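Local atomic coordinates of probable acetyltransferase (Thermus thermophilus, PDB entry 3EXN), a protein that probably transfers an acetyl or other acyl group from coenzyme A to an acceptor, as a GCN5-related N-acetyltransferase that binds acetyl-CoA. Residues V74-A79 with L91-I96; Q108-F113 with A136-Q141; R122-V127 with L153-R158. One frame throughout, in Å; residues are numbered along the deposited sequence. Where two conformers were deposited one is given.

Contact 1: V74-A79 with L91-I96. With ACO (acetyl coenzyme *a), chain C.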
loop_
_atom_site.group_PDB
_atom_site.type_symbol
_atom_site.label_atom_id
_atom_site.label_comp_id
_atom_site.label_asym_id
_atom_site.label_seq_id
_atom_site.Cartn_x
_atom_site.Cartn_y
_atom_site.Cartn_z
ATOM N N VAL A 74 -8.434 6.386 5.961
ATOM C CA VAL A 74 -7.446 7.374 5.564
ATOM C C VAL A 74 -6.314 6.784 4.723
ATOM O O VAL A 74 -5.357 7.472 4.396
ATOM C CB VAL A 74 -6.798 8.125 6.798
ATOM C CG1 VAL A 74 -7.859 8.838 7.613
ATOM C CG2 VAL A 74 -5.992 7.158 7.674
ATOM N N GLY A 75 -6.461 5.543 4.304
ATOM C CA GLY A 75 -5.463 4.965 3.393
ATOM C C GLY A 75 -5.703 3.501 3.155
ATOM O O GLY A 75 -6.721 2.932 3.600
ATOM N N TYR A 76 -4.732 2.883 2.486
ATOM C CA TYR A 76 -4.839 1.505 2.011
ATOM C C TYR A 76 -3.431 0.937 1.900
ATOM O O TYR A 76 -2.530 1.640 1.459
ATOM C CB TYR A 76 -5.526 1.467 0.657
ATOM C CG TYR A 76 -5.686 0.091 0.086
ATOM C CD1 TYR A 76 -6.510 -0.847 0.702
ATOM C CD2 TYR A 76 -5.036 -0.275 -1.108
ATOM C CE1 TYR A 76 -6.684 -2.140 0.169
ATOM C CE2 TYR A 76 -5.203 -1.549 -1.641
ATOM C CZ TYR A 76 -6.025 -2.492 -0.987
ATOM O OH TYR A 76 -6.174 -3.762 -1.536
ATOM N N LEU A 77 -3.234 -0.317 2.306
ATOM C CA LEU A 77 -1.941 -0.990 2.232
ATOM C C LEU A 77 -2.189 -2.395 1.669
ATOM O O LEU A 77 -3.083 -3.093 2.130
ATOM C CB LEU A 77 -1.248 -1.038 3.607
ATOM C CG LEU A 77 0.147 -1.701 3.768
ATOM C CD1 LEU A 77 0.912 -1.116 4.967
ATOM C CD2 LEU A 77 0.038 -3.263 3.875
ATOM N N ASP A 78 -1.408 -2.787 0.656
ATOM C CA ASP A 78 -1.655 -4.085 -0.055
ATOM C C ASP A 78 -0.312 -4.720 -0.250
ATOM O O ASP A 78 0.557 -4.115 -0.855
ATOM C CB ASP A 78 -2.380 -3.830 -1.413
ATOM C CG ASP A 78 -3.000 -5.098 -2.047
ATOM O OD1 ASP A 78 -2.508 -6.249 -1.829
ATOM O OD2 ASP A 78 -3.993 -4.947 -2.794
ATOM N N ALA A 79 -0.147 -5.917 0.280
ATOM C CA ALA A 79 1.084 -6.708 0.150
ATOM C C ALA A 79 0.767 -8.174 -0.190
ATOM O O ALA A 79 -0.364 -8.668 -0.013
ATOM C CB ALA A 79 1.889 -6.589 1.430
ATOM N N LEU A 91 5.402 -5.337 -0.948
ATOM C CA LEU A 91 4.385 -4.300 -0.823
ATOM C C LEU A 91 4.143 -3.755 -2.252
ATOM O O LEU A 91 5.055 -3.218 -2.899
ATOM C CB LEU A 91 4.868 -3.178 0.156
ATOM C CG LEU A 91 3.942 -1.956 0.381
ATOM C CD1 LEU A 91 2.811 -2.369 1.221
ATOM C CD2 LEU A 91 4.785 -0.831 1.080
ATOM N N SER A 92 2.894 -3.882 -2.742
ATOM C CA SER A 92 2.493 -3.375 -4.074
ATOM C C SER A 92 1.819 -2.018 -4.059
ATOM O O SER A 92 1.830 -1.329 -5.064
ATOM C CB SER A 92 1.570 -4.396 -4.793
ATOM O OG SER A 92 0.319 -4.555 -4.130
ATOM N N LEU A 93 1.248 -1.634 -2.927
ATOM C CA LEU A 93 0.620 -0.320 -2.797
ATOM C C LEU A 93 0.534 0.119 -1.329
ATOM O O LEU A 93 -0.001 -0.606 -0.461
ATOM C CB LEU A 93 -0.781 -0.330 -3.436
ATOM C CG LEU A 93 -1.507 1.002 -3.524
ATOM C CD1 LEU A 93 -0.650 2.051 -4.252
ATOM C CD2 LEU A 93 -2.864 0.776 -4.206
ATOM N N LEU A 94 1.058 1.322 -1.070
ATOM C CA LEU A 94 0.801 2.052 0.175
ATOM C C LEU A 94 0.290 3.458 -0.218
ATOM O O LEU A 94 0.957 4.216 -0.898
ATOM C CB LEU A 94 2.082 2.163 1.004
ATOM C CG LEU A 94 2.012 3.009 2.286
ATOM C CD1 LEU A 94 0.886 2.618 3.316
ATOM C CD2 LEU A 94 3.387 3.015 2.996
ATOM N N LEU A 95 -0.930 3.754 0.163
ATOM C CA LEU A 95 -1.550 5.003 -0.184
ATOM C C LEU A 95 -2.120 5.679 1.090
ATOM O O LEU A 95 -2.872 5.071 1.826
ATOM C CB LEU A 95 -2.653 4.749 -1.231
ATOM C CG LEU A 95 -3.520 5.961 -1.631
ATOM C CD1 LEU A 95 -2.639 7.118 -2.076
ATOM C CD2 LEU A 95 -4.477 5.566 -2.780
ATOM N N ILE A 96 -1.744 6.926 1.331
ATOM C CA ILE A 96 -2.396 7.760 2.358
ATOM C C ILE A 96 -3.250 8.769 1.618
ATOM O O ILE A 96 -2.803 9.433 0.658
ATOM C CB ILE A 96 -1.348 8.473 3.273
ATOM C CG1 ILE A 96 -0.393 7.481 3.951
ATOM C CG2 ILE A 96 -2.041 9.408 4.291
ATOM C CD1 ILE A 96 -1.120 6.474 4.877
HETATM O O5B ACO C . 6.827 10.535 5.752
HETATM P P1A ACO C . 5.221 10.361 6.093
HETATM O O1A ACO C . 4.684 11.728 6.517
HETATM O O2A ACO C . 5.049 9.065 6.868
HETATM O O3A ACO C . 4.686 10.066 4.582
HETATM P P2A ACO C . 3.147 9.937 4.187
HETATM O O4A ACO C . 2.862 11.150 3.295
HETATM O O5A ACO C . 2.256 9.792 5.397
HETATM O O6A ACO C . 3.255 8.550 3.305
HETATM C CBP ACO C . 3.278 7.987 0.898
HETATM C CCP ACO C . 4.088 8.397 2.141
HETATM C CDP ACO C . 2.714 6.613 1.211
HETATM C CEP ACO C . 4.162 7.875 -0.341
HETATM C CAP ACO C . 2.133 9.007 0.650
HETATM O OAP ACO C . 2.671 10.324 0.358
HETATM C C9P ACO C . 1.241 8.647 -0.522
HETATM O O9P ACO C . 0.223 7.986 -0.375
HETATM N N8P ACO C . 1.607 9.113 -1.714
HETATM C C7P ACO C . 0.799 8.927 -2.934
HETATM C C6P ACO C . 0.617 7.466 -3.341
HETATM C C5P ACO C . 1.961 6.785 -3.555
HETATM O O5P ACO C . 2.894 7.341 -4.174
HETATM N N4P ACO C . 2.064 5.557 -3.024
HETATM C C3P ACO C . 3.271 4.773 -3.162
HETATM C C2P ACO C . 3.227 3.897 -4.389
HETATM S S1P ACO C . 4.692 2.866 -4.554
HETATM C C ACO C . 4.225 1.685 -3.434
HETATM O O ACO C . 3.176 1.810 -2.858
HETATM C CH3 ACO C . 5.116 0.488 -3.160
HETATM O O HOH W 1 -0.099 -6.878 -2.936
HETATM O O HOH W 2 -2.289 -3.778 -5.076
#
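Tyr76 and Leu95 make a reciprocal backbone pair, Tyr76 N giving to Leu95 O at 2.9 Å and Leu95 N returning a bond to Tyr76 O. Two residues on, Asp78 N donates to Leu93 O in the plane of that carbonyl. Asp78 O then takes Ser92 N at 3.0 Å and, weakly, Leu93 N, the two facing it in a classic beta bulge. Such a bulge is a hallmark of the GNAT fold, turning backbone groups toward the cofactor. Here Leu94 N reaches atom O of the acetyl-CoA thioester at 2.8 Å and probably polarises that carbonyl, while Leu94 O accepts a hydrogen bond from N4P of the cofactor at 2.7 Å and Ile96 N donates to its O9P. Leu91, with CG trans to N (chi1 178°), puts CD1 3.7 Å from Leu77 CG, the side chains crossing at about a right angle; on the other face Leu93 CD2 lies at the edge of the Tyr76 ring, in its plane, 3.9 Å from Tyr76 CD2. Polar groups cluster by the bulge: Tyr76 OH donates to Asp78 OD2 at 2.8 Å from above the carboxylate plane, Arg62 forms a salt bridge to the same oxygen, and a water links Asp78 OD1 to Ser92 OG.

Contact 2: Q108-F113 with A136-Q141. With ACO (acetyl coenzyme *a), chain C.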
loop_
_atom_site.group_PDB
_atom_site.type_symbol
_atom_site.label_atom_id
_atom_site.label_comp_id
_atom_site.label_asym_id
_atom_site.label_seq_id
_atom_site.Cartn_x
_atom_site.Cartn_y
_atom_site.Cartn_z
ATOM N N GLN A 108 4.053 5.113 9.876
ATOM C CA GLN A 108 3.406 4.353 10.946
ATOM C C GLN A 108 2.797 3.055 10.371
ATOM O O GLN A 108 2.918 1.986 11.005
ATOM C CB GLN A 108 2.319 5.176 11.645
ATOM C CG GLN A 108 1.816 4.481 12.936
ATOM C CD GLN A 108 0.671 5.189 13.627
ATOM O OE1 GLN A 108 0.469 6.420 13.500
ATOM N NE2 GLN A 108 -0.094 4.418 14.342
ATOM N N ALA A 109 2.163 3.167 9.189
ATOM C CA ALA A 109 1.461 2.019 8.558
ATOM C C ALA A 109 2.498 0.941 8.194
ATOM O O ALA A 109 2.297 -0.263 8.412
ATOM C CB ALA A 109 0.674 2.455 7.317
ATOM N N LEU A 110 3.626 1.399 7.669
ATOM C CA LEU A 110 4.689 0.495 7.263
ATOM C C LEU A 110 5.305 -0.228 8.465
ATOM O O LEU A 110 5.566 -1.471 8.413
ATOM C CB LEU A 110 5.768 1.288 6.537
ATOM C CG LEU A 110 6.760 0.567 5.675
ATOM C CD1 LEU A 110 6.034 -0.360 4.679
ATOM C CD2 LEU A 110 7.591 1.658 4.963
ATOM N N GLU A 111 5.508 0.511 9.552
ATOM C CA GLU A 111 6.151 -0.078 10.727
ATOM C C GLU A 111 5.163 -1.032 11.420
ATOM O O GLU A 111 5.569 -2.100 11.886
ATOM C CB GLU A 111 6.752 1.000 11.663
ATOM C CG GLU A 111 7.948 1.852 11.021
ATOM C CD GLU A 111 8.938 1.031 10.093
ATOM O OE1 GLU A 111 9.229 -0.149 10.380
ATOM O OE2 GLU A 111 9.442 1.572 9.068
ATOM N N ARG A 112 3.882 -0.669 11.463
ATOM C CA ARG A 112 2.893 -1.570 12.070
ATOM C C ARG A 112 2.756 -2.861 11.249
ATOM O O ARG A 112 2.592 -3.969 11.837
ATOM C CB ARG A 112 1.539 -0.910 12.253
ATOM C CG ARG A 112 1.554 0.106 13.377
ATOM C CD ARG A 112 0.199 0.490 13.855
ATOM N NE ARG A 112 0.317 1.659 14.709
ATOM C CZ ARG A 112 0.711 1.631 15.983
ATOM N NH1 ARG A 112 0.995 0.473 16.591
ATOM N NH2 ARG A 112 0.805 2.765 16.667
ATOM N N PHE A 113 2.843 -2.741 9.921
ATOM C CA PHE A 113 2.709 -3.925 9.045
ATOM C C PHE A 113 3.963 -4.800 9.196
ATOM O O PHE A 113 3.862 -6.010 9.415
ATOM C CB PHE A 113 2.463 -3.484 7.604
ATOM C CG PHE A 113 2.541 -4.611 6.608
ATOM C CD1 PHE A 113 1.645 -5.679 6.685
ATOM C CD2 PHE A 113 3.539 -4.637 5.649
ATOM C CE1 PHE A 113 1.734 -6.765 5.798
ATOM C CE2 PHE A 113 3.635 -5.737 4.727
ATOM C CZ PHE A 113 2.756 -6.758 4.799
ATOM N N ALA A 136 11.819 8.463 -2.910
ATOM C CA ALA A 136 12.481 9.160 -1.779
ATOM C C ALA A 136 11.927 8.672 -0.406
ATOM O O ALA A 136 12.697 8.444 0.548
ATOM C CB ALA A 136 12.330 10.692 -1.936
ATOM N N PHE A 137 10.600 8.483 -0.318
ATOM C CA PHE A 137 9.986 7.976 0.915
ATOM C C PHE A 137 10.529 6.612 1.320
ATOM O O PHE A 137 10.931 6.407 2.483
ATOM C CB PHE A 137 8.466 7.887 0.767
ATOM C CG PHE A 137 7.790 7.157 1.900
ATOM C CD1 PHE A 137 7.526 7.788 3.107
ATOM C CD2 PHE A 137 7.420 5.833 1.754
ATOM C CE1 PHE A 137 6.894 7.101 4.149
ATOM C CE2 PHE A 137 6.801 5.142 2.784
ATOM C CZ PHE A 137 6.540 5.792 3.992
ATOM N N PHE A 138 10.490 5.662 0.389
ATOM C CA PHE A 138 10.957 4.303 0.681
ATOM C C PHE A 138 12.423 4.254 1.048
ATOM O O PHE A 138 12.796 3.507 1.956
ATOM C CB PHE A 138 10.578 3.291 -0.441
ATOM C CG PHE A 138 9.096 2.915 -0.429
ATOM C CD1 PHE A 138 8.573 2.065 0.551
ATOM C CD2 PHE A 138 8.225 3.443 -1.384
ATOM C CE1 PHE A 138 7.192 1.772 0.579
ATOM C CE2 PHE A 138 6.861 3.152 -1.351
ATOM C CZ PHE A 138 6.348 2.331 -0.371
ATOM N N GLN A 139 13.259 5.039 0.358
ATOM C CA GLN A 139 14.700 5.074 0.708
ATOM C C GLN A 139 14.908 5.581 2.151
ATOM O O GLN A 139 15.743 5.036 2.925
ATOM C CB GLN A 139 15.491 5.912 -0.298
ATOM C CG GLN A 139 15.548 5.344 -1.747
ATOM C CD GLN A 139 16.897 4.688 -2.037
ATOM O OE1 GLN A 139 17.525 4.077 -1.138
ATOM N NE2 GLN A 139 17.366 4.817 -3.267
ATOM N N ALA A 140 14.143 6.601 2.521
ATOM C CA ALA A 140 14.225 7.199 3.859
ATOM C C ALA A 140 13.871 6.200 4.926
ATOM O O ALA A 140 14.420 6.257 6.022
ATOM C CB ALA A 140 13.318 8.454 3.973
ATOM N N GLN A 141 13.008 5.237 4.592
ATOM C CA GLN A 141 12.596 4.198 5.557
ATOM C C GLN A 141 13.507 2.980 5.530
ATOM O O GLN A 141 13.231 1.985 6.196
ATOM C CB GLN A 141 11.180 3.734 5.267
ATOM C CG GLN A 141 10.202 4.843 5.184
ATOM C CD GLN A 141 10.259 5.758 6.398
ATOM O OE1 GLN A 141 10.226 5.287 7.525
ATOM N NE2 GLN A 141 10.315 7.076 6.166
HETATM O O5B ACO C . 6.827 10.535 5.752
HETATM P P1A ACO C . 5.221 10.361 6.093
HETATM O O1A ACO C . 4.684 11.728 6.517
HETATM O O2A ACO C . 5.049 9.065 6.868
HETATM O O3A ACO C . 4.686 10.066 4.582
HETATM P P2A ACO C . 3.147 9.937 4.187
HETATM O O4A ACO C . 2.862 11.150 3.295
HETATM O O5A ACO C . 2.256 9.792 5.397
HETATM O O6A ACO C . 3.255 8.550 3.305
HETATM C CBP ACO C . 3.278 7.987 0.898
HETATM C CCP ACO C . 4.088 8.397 2.141
HETATM C CDP ACO C . 2.714 6.613 1.211
HETATM C CEP ACO C . 4.162 7.875 -0.341
HETATM C CAP ACO C . 2.133 9.007 0.650
HETATM O OAP ACO C . 2.671 10.324 0.358
HETATM C C9P ACO C . 1.241 8.647 -0.522
HETATM O O9P ACO C . 0.223 7.986 -0.375
HETATM N N8P ACO C . 1.607 9.113 -1.714
HETATM C C7P ACO C . 0.799 8.927 -2.934
HETATM C C6P ACO C . 0.617 7.466 -3.341
HETATM C C5P ACO C . 1.961 6.785 -3.555
HETATM O O5P ACO C . 2.894 7.341 -4.174
HETATM N N4P ACO C . 2.064 5.557 -3.024
HETATM C C3P ACO C . 3.271 4.773 -3.162
HETATM C C2P ACO C . 3.227 3.897 -4.389
HETATM S S1P ACO C . 4.692 2.866 -4.554
HETATM C C ACO C . 4.225 1.685 -3.434
HETATM O O ACO C . 3.176 1.810 -2.858
HETATM C CH3 ACO C . 5.116 0.488 -3.160
#
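Leu110 turns CG opposite its main-chain nitrogen (chi1 -162°), which carries CD2 across to Phe137, Phe138 and Gln141. Gln141 sets CG opposite its carbonyl carbon (chi1 -53°), which brings CG to 4.1 Å from Leu110 CD2; the bend at chi2 then carries the amide toward Arg107. The same methyl is 4.2 Å from Phe137 CE2 and a little farther from Phe138 CE1, one branch meeting three side chains. The Phe137 ring is sandwiched: Gln141 CG sits over one face, and over the opposite face lies acetyl-CoA, whose CCP comes within 3.6 Å of Phe137 CD1. Phe137 CD2 lies above the centre of the Phe138 ring, and Phe138 CZ touches the acetyl CH3 at 3.6 Å. The two phenylalanines therefore form part of the cofactor pocket. At the polar border, Glu111 OE2 and Gln141 OE1 are both acceptors served from elsewhere, Glu111 by a salt bridge to Arg158 and Gln141 by a hydrogen bond from Arg107 NH1. Helix 105-115 continues from the glycine-rich loop that binds the pyrophosphate in GNAT enzymes. It and helix 132-140 converge on strand 89-96, where Leu110 and Phe138 rest on Leu91 while Ala109 and Phe137 rest on Leu94.

Contact 3: R122-V127 with L153-R158. With ACO (acetyl coenzyme *a), chain C.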
loop_
_atom_site.group_PDB
_atom_site.type_symbol
_atom_site.label_atom_id
_atom_site.label_comp_id
_atom_site.label_asym_id
_atom_site.label_seq_id
_atom_site.Cartn_x
_atom_site.Cartn_y
_atom_site.Cartn_z
ATOM N N ARG A 122 12.723 -10.893 3.843
ATOM C CA ARG A 122 12.923 -9.540 3.282
ATOM C C ARG A 122 11.589 -8.990 2.853
ATOM O O ARG A 122 10.734 -9.755 2.418
ATOM C CB ARG A 122 13.771 -9.532 1.993
ATOM C CG ARG A 122 14.984 -10.423 1.989
ATOM C CD ARG A 122 15.478 -10.690 0.593
ATOM N NE ARG A 122 16.198 -11.954 0.545
ATOM C CZ ARG A 122 17.398 -12.166 1.080
ATOM N NH1 ARG A 122 18.052 -11.191 1.718
ATOM N NH2 ARG A 122 17.965 -13.368 0.970
ATOM N N LEU A 123 11.481 -7.662 2.882
ATOM C CA LEU A 123 10.268 -6.931 2.429
ATOM C C LEU A 123 10.646 -6.070 1.236
ATOM O O LEU A 123 11.429 -5.135 1.354
ATOM C CB LEU A 123 9.717 -6.076 3.578
ATOM C CG LEU A 123 8.461 -5.262 3.267
ATOM C CD1 LEU A 123 7.345 -6.157 2.770
ATOM C CD2 LEU A 123 8.001 -4.466 4.516
ATOM N N TYR A 124 10.053 -6.380 0.080
ATOM C CA TYR A 124 10.294 -5.607 -1.133
ATOM C C TYR A 124 9.181 -4.587 -1.235
ATOM O O TYR A 124 8.154 -4.789 -0.618
ATOM C CB TYR A 124 10.239 -6.509 -2.360
ATOM C CG TYR A 124 11.480 -7.427 -2.544
ATOM C CD1 TYR A 124 12.523 -7.067 -3.403
ATOM C CD2 TYR A 124 11.584 -8.651 -1.872
ATOM C CE1 TYR A 124 13.657 -7.920 -3.588
ATOM C CE2 TYR A 124 12.710 -9.483 -2.037
ATOM C CZ TYR A 124 13.737 -9.101 -2.901
ATOM O OH TYR A 124 14.850 -9.934 -3.087
ATOM N N ALA A 125 9.433 -3.544 -2.019
ATOM C CA ALA A 125 8.445 -2.504 -2.412
ATOM C C ALA A 125 8.660 -2.241 -3.908
ATOM O O ALA A 125 9.808 -2.111 -4.351
ATOM C CB ALA A 125 8.693 -1.253 -1.600
ATOM N N VAL A 126 7.556 -2.185 -4.687
ATOM C CA VAL A 126 7.610 -1.941 -6.143
ATOM C C VAL A 126 6.914 -0.616 -6.434
ATOM O O VAL A 126 5.785 -0.415 -5.999
ATOM C CB VAL A 126 7.036 -3.061 -6.989
ATOM C CG1 VAL A 126 5.586 -3.454 -6.546
ATOM C CG2 VAL A 126 7.130 -2.683 -8.507
ATOM N N VAL A 127 7.643 0.303 -7.084
ATOM C CA VAL A 127 7.135 1.638 -7.361
ATOM C C VAL A 127 6.779 1.726 -8.844
ATOM O O VAL A 127 7.563 1.303 -9.687
ATOM C CB VAL A 127 8.150 2.727 -7.014
ATOM C CG1 VAL A 127 7.556 4.117 -7.374
ATOM C CG2 VAL A 127 8.561 2.630 -5.529
ATOM N N LEU A 153 8.347 0.307 -13.937
ATOM C CA LEU A 153 8.521 -0.287 -12.586
ATOM C C LEU A 153 9.923 -0.101 -11.989
ATOM O O LEU A 153 10.894 -0.137 -12.726
ATOM C CB LEU A 153 8.290 -1.814 -12.650
ATOM C CG LEU A 153 6.903 -2.402 -12.818
ATOM C CD1 LEU A 153 6.962 -3.919 -12.696
ATOM C CD2 LEU A 153 6.014 -1.829 -11.731
ATOM N N THR A 154 10.009 0.075 -10.669
ATOM C CA THR A 154 11.310 0.077 -9.942
ATOM C C THR A 154 11.204 -0.697 -8.649
ATOM O O THR A 154 10.245 -0.509 -7.913
ATOM C CB THR A 154 11.820 1.497 -9.576
ATOM O OG1 THR A 154 11.752 2.334 -10.725
ATOM C CG2 THR A 154 13.293 1.438 -9.066
ATOM N N TRP A 155 12.203 -1.543 -8.367
ATOM C CA TRP A 155 12.191 -2.416 -7.194
ATOM C C TRP A 155 13.181 -1.959 -6.110
ATOM O O TRP A 155 14.309 -1.578 -6.417
ATOM C CB TRP A 155 12.527 -3.849 -7.605
ATOM C CG TRP A 155 11.415 -4.501 -8.361
ATOM C CD1 TRP A 155 11.149 -4.388 -9.702
ATOM C CD2 TRP A 155 10.388 -5.305 -7.816
ATOM N NE1 TRP A 155 10.025 -5.096 -10.019
ATOM C CE2 TRP A 155 9.541 -5.682 -8.883
ATOM C CE3 TRP A 155 10.104 -5.767 -6.528
ATOM C CZ2 TRP A 155 8.429 -6.478 -8.697
ATOM C CZ3 TRP A 155 9.007 -6.570 -6.342
ATOM C CH2 TRP A 155 8.177 -6.919 -7.425
ATOM N N TYR A 156 12.722 -2.074 -4.859
ATOM C CA TYR A 156 13.480 -1.748 -3.628
ATOM C C TYR A 156 13.287 -2.859 -2.582
ATOM O O TYR A 156 12.290 -3.579 -2.615
ATOM C CB TYR A 156 12.946 -0.444 -3.047
ATOM C CG TYR A 156 13.124 0.741 -3.939
ATOM C CD1 TYR A 156 14.221 1.594 -3.803
ATOM C CD2 TYR A 156 12.166 1.036 -4.928
ATOM C CE1 TYR A 156 14.396 2.698 -4.652
ATOM C CE2 TYR A 156 12.338 2.126 -5.781
ATOM C CZ TYR A 156 13.468 2.950 -5.642
ATOM O OH TYR A 156 13.636 4.053 -6.466
ATOM N N VAL A 157 14.201 -2.955 -1.600
ATOM C CA VAL A 157 14.127 -4.000 -0.569
ATOM C C VAL A 157 14.672 -3.542 0.795
ATOM O O VAL A 157 15.640 -2.751 0.870
ATOM C CB VAL A 157 14.884 -5.295 -0.986
ATOM C CG1 VAL A 157 16.415 -5.074 -1.046
ATOM C CG2 VAL A 157 14.485 -6.465 -0.071
ATOM N N ARG A 158 14.059 -4.074 1.857
ATOM C CA ARG A 158 14.552 -3.876 3.242
ATOM C C ARG A 158 14.569 -5.178 4.022
ATOM O O ARG A 158 13.544 -5.837 4.166
ATOM C CB ARG A 158 13.660 -2.880 3.977
ATOM C CG ARG A 158 14.197 -2.491 5.378
ATOM C CD ARG A 158 13.381 -1.402 5.998
ATOM N NE ARG A 158 12.123 -1.909 6.528
ATOM C CZ ARG A 158 11.179 -1.162 7.106
ATOM N NH1 ARG A 158 11.325 0.164 7.251
ATOM N NH2 ARG A 158 10.064 -1.748 7.545
HETATM O O5B ACO C . 6.827 10.535 5.752
HETATM P P1A ACO C . 5.221 10.361 6.093
HETATM O O1A ACO C . 4.684 11.728 6.517
HETATM O O2A ACO C . 5.049 9.065 6.868
HETATM O O3A ACO C . 4.686 10.066 4.582
HETATM P P2A ACO C . 3.147 9.937 4.187
HETATM O O4A ACO C . 2.862 11.150 3.295
HETATM O O5A ACO C . 2.256 9.792 5.397
HETATM O O6A ACO C . 3.255 8.550 3.305
HETATM C CBP ACO C . 3.278 7.987 0.898
HETATM C CCP ACO C . 4.088 8.397 2.141
HETATM C CDP ACO C . 2.714 6.613 1.211
HETATM C CEP ACO C . 4.162 7.875 -0.341
HETATM C CAP ACO C . 2.133 9.007 0.650
HETATM O OAP ACO C . 2.671 10.324 0.358
HETATM C C9P ACO C . 1.241 8.647 -0.522
HETATM O O9P ACO C . 0.223 7.986 -0.375
HETATM N N8P ACO C . 1.607 9.113 -1.714
HETATM C C7P ACO C . 0.799 8.927 -2.934
HETATM C C6P ACO C . 0.617 7.466 -3.341
HETATM C C5P ACO C . 1.961 6.785 -3.555
HETATM O O5P ACO C . 2.894 7.341 -4.174
HETATM N N4P ACO C . 2.064 5.557 -3.024
HETATM C C3P ACO C . 3.271 4.773 -3.162
HETATM C C2P ACO C . 3.227 3.897 -4.389
HETATM S S1P ACO C . 4.692 2.866 -4.554
HETATM C C ACO C . 4.225 1.685 -3.434
HETATM O O ACO C . 3.176 1.810 -2.858
HETATM C CH3 ACO C . 5.116 0.488 -3.160
HETATM O O HOH W 3 9.026 3.393 -11.011
#
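Val126 plants its CB over the six-membered ring of Trp155, 3.8 Å from the centroid and only 2° off the normal, a clear CH-pi contact. Next to it Val157 CG2 does the same to Tyr124, 3.7 Å above the centre of the ring, the two side chains lying side by side and pointing the same way. These pairs make one face of an antiparallel ladder in the C-terminal half of the GNAT sheet, where strand 153-159 inserts between 122-128 and 144-148. With chi1 of Val126 at 53°, CG2 is placed opposite the backbone N, from where it also reaches Leu153 CD2 at 3.5 Å. The other face carries Val127 CG2, 3.8 Å from Tyr156 CE2, and Ala125, which packs on Phe138 of helix 132-140; Ala125 O lies at the edge of the Tyr156 ring, in its plane. Strand 122-128 also lines the acetyl end of the cofactor pocket, Val126 O coming to 3.1 Å from CH3 of acetyl-CoA. Between the faces six backbone bonds join the strands in three reciprocal pairs, Leu123 with Arg158, Ala125 with Tyr156 and Val127 with Thr154. Farther out, Arg158 bends at chi3 and gives NH1 to Gln141 O. At the far end a water donates to Val127 O at 2.9 Å and accepts from Thr154 OG1 at the same distance.

How the contacts relate
From the N terminus, contact 1 comes first: strand 72-81 turns back as strand 89-96 and closes a short hairpin before the other contacts begin. Contact 2 closes the loop from helix 105-115 through strand 122-128 to helix 132-140, and contact 3 the one from strand 122-128 to strand 153-159; the two cross, each loop holding one segment of the other contact. Contacts 1 and 3 belong to one sheet, since strands 89-96 and 122-128 are neighbours in it, and Leu91 N probably donates to Tyr124 O at 2.8 Å. Contact 2 packs its helices onto that sheet, with Phe113 against Ala79. All three touch acetyl-CoA: the hairpin precedes the crossed pair, and together they line one cofactor site.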